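Local structure of titin (Homo sapiens, 2A38) at residues 105-110 / 124-129. The protein is a giant structural protein of muscle whose N-terminal tandem of two immunoglobulin-like domains probably serves to fix the filament at the sarcomeric Z-disc. Numbering follows the deposited sequence.
Sequences NFVQRL and QVRVTG
Two residues of one strand, V107 and Q108, stand opposite the single residue R126, which makes a classic beta bulge. The evidence is a one-residue slip in register: N105 pairs with T128 and F106 with V127, but the next residue back on the other strand, R126, pairs with Q108 and not with V107. One carbonyl serves both bulge amides: R126 O takes V107 N at 2.9 Å, nearly in line with its C=O bond, and Q108 N in a weak bond of 3.4 Å. R126 N returns a bond to Q108 O (3.0 Å), arriving in the carbonyl plane on a lone pair. Before the bulge, N105 and T128 exchange two backbone bonds.

On the inner side, F106 has CG anti to its carbonyl carbon (chi1 -74°), which lays the ring alongside V127, F106 CE2 meeting V127 CG2 at 3.4 Å, while V125 CB sits at the ring edge. With F106 cut back to alanine, V127 CG2 and V125 CB would probably lose the ring they rest on, leaving a gap. Further along, L110 CD2 presses on V125 CG1 at 3.4 Å, tighter than usual for two methyl groups. On the other side, V107 runs beside the aliphatic part of R126, V107 CB to R126 CD 4.1 Å. Past the last direct bond, a water accepts from Q108 NE2 and donates to R109 O and Q124 O, bridging two carbonyls that cannot bond each other.

In this I-set beta sandwich, strand 102-106 is an edge strand, and 119-130 lies between it and 158-166. Beyond the bulge the chain leaves for the opposing sheet, where L110 N bonds S187 OG; F106 reaches from the first sheet across the sandwich to V176 and A185.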
# COMPACT_ATOMS: atom_id res chain seq x y z
N ASN A 105 3.90 -7.64 10.96
CA ASN A 105 5.32 -7.88 10.92
C ASN A 105 6.05 -6.93 11.87
O ASN A 105 5.76 -5.74 11.90
CB ASN A 105 5.82 -7.68 9.50
CG ASN A 105 7.32 -7.85 9.38
OD1 ASN A 105 7.88 -8.86 9.81
ND2 ASN A 105 7.98 -6.85 8.80
N PHE A 106 6.97 -7.46 12.65
CA PHE A 106 7.73 -6.63 13.57
C PHE A 106 9.01 -6.14 12.91
O PHE A 106 9.97 -6.89 12.78
CB PHE A 106 8.10 -7.40 14.84
CG PHE A 106 6.95 -7.61 15.76
CD1 PHE A 106 6.23 -8.79 15.72
CD2 PHE A 106 6.55 -6.60 16.62
CE1 PHE A 106 5.12 -8.95 16.54
CE2 PHE A 106 5.44 -6.77 17.43
CZ PHE A 106 4.73 -7.94 17.39
N VAL A 107 9.00 -4.89 12.48
CA VAL A 107 10.17 -4.29 11.84
C VAL A 107 11.17 -4.13 12.98
O VAL A 107 12.36 -4.40 12.82
CB VAL A 107 9.84 -2.92 11.24
CG1 VAL A 107 11.10 -2.26 10.72
CG2 VAL A 107 8.83 -3.08 10.12
N GLN A 108 10.66 -3.68 14.12
CA GLN A 108 11.46 -3.52 15.33
C GLN A 108 10.81 -4.37 16.42
O GLN A 108 9.64 -4.16 16.77
CB GLN A 108 11.50 -2.06 15.78
CG GLN A 108 12.39 -1.86 17.00
CD GLN A 108 12.24 -0.48 17.59
OE1 GLN A 108 11.84 0.46 16.90
NE2 GLN A 108 12.59 -0.34 18.87
N ARG A 109 11.56 -5.34 16.93
CA ARG A 109 11.09 -6.25 17.96
C ARG A 109 11.50 -5.82 19.36
O ARG A 109 12.36 -4.95 19.52
CB ARG A 109 11.66 -7.64 17.71
CG ARG A 109 11.12 -8.32 16.48
CD ARG A 109 11.80 -9.65 16.23
NE ARG A 109 11.04 -10.46 15.28
CZ ARG A 109 11.56 -11.44 14.55
NH1 ARG A 109 12.85 -11.76 14.65
NH2 ARG A 109 10.79 -12.12 13.70
N LEU A 110 10.89 -6.43 20.36
CA LEU A 110 11.22 -6.16 21.76
C LEU A 110 12.61 -6.74 22.00
O LEU A 110 12.98 -7.74 21.39
CB LEU A 110 10.25 -6.87 22.70
CG LEU A 110 8.80 -6.44 22.88
CD1 LEU A 110 8.13 -7.34 23.91
CD2 LEU A 110 8.77 -4.99 23.33
N GLN A 124 10.22 -0.85 23.01
CA GLN A 124 9.52 -0.46 21.79
C GLN A 124 9.44 -1.52 20.72
O GLN A 124 10.28 -2.42 20.65
CB GLN A 124 10.18 0.75 21.14
CG GLN A 124 10.22 2.01 21.95
CD GLN A 124 10.52 3.21 21.07
OE1 GLN A 124 11.25 3.09 20.08
NE2 GLN A 124 9.97 4.36 21.43
N VAL A 125 8.44 -1.37 19.86
CA VAL A 125 8.22 -2.24 18.72
C VAL A 125 7.67 -1.38 17.58
O VAL A 125 7.04 -0.34 17.81
CB VAL A 125 7.18 -3.35 19.03
CG1 VAL A 125 7.67 -4.25 20.15
CG2 VAL A 125 5.84 -2.72 19.40
N ARG A 126 7.94 -1.78 16.36
CA ARG A 126 7.40 -1.09 15.19
C ARG A 126 6.71 -2.20 14.41
O ARG A 126 7.33 -3.19 14.05
CB ARG A 126 8.51 -0.45 14.35
CG ARG A 126 7.97 0.22 13.11
CD ARG A 126 9.05 0.94 12.32
NE ARG A 126 9.41 2.23 12.92
CZ ARG A 126 8.63 3.31 12.89
NH1 ARG A 126 7.44 3.27 12.30
NH2 ARG A 126 9.06 4.44 13.44
N VAL A 127 5.41 -2.05 14.19
CA VAL A 127 4.63 -3.07 13.50
C VAL A 127 3.95 -2.58 12.24
O VAL A 127 3.41 -1.47 12.20
CB VAL A 127 3.51 -3.63 14.42
CG1 VAL A 127 2.79 -4.77 13.72
CG2 VAL A 127 4.09 -4.09 15.73
N THR A 128 3.97 -3.41 11.20
CA THR A 128 3.32 -3.09 9.94
C THR A 128 2.36 -4.21 9.58
O THR A 128 2.41 -5.30 10.16
CB THR A 128 4.34 -2.95 8.80
OG1 THR A 128 5.12 -4.15 8.70
CG2 THR A 128 5.26 -1.75 9.04
N GLY A 129 1.48 -3.94 8.63
CA GLY A 129 0.51 -4.93 8.20
C GLY A 129 -0.71 -4.27 7.58
O GLY A 129 -1.02 -3.11 7.87
O HOH W 1 13.12 -2.68 20.68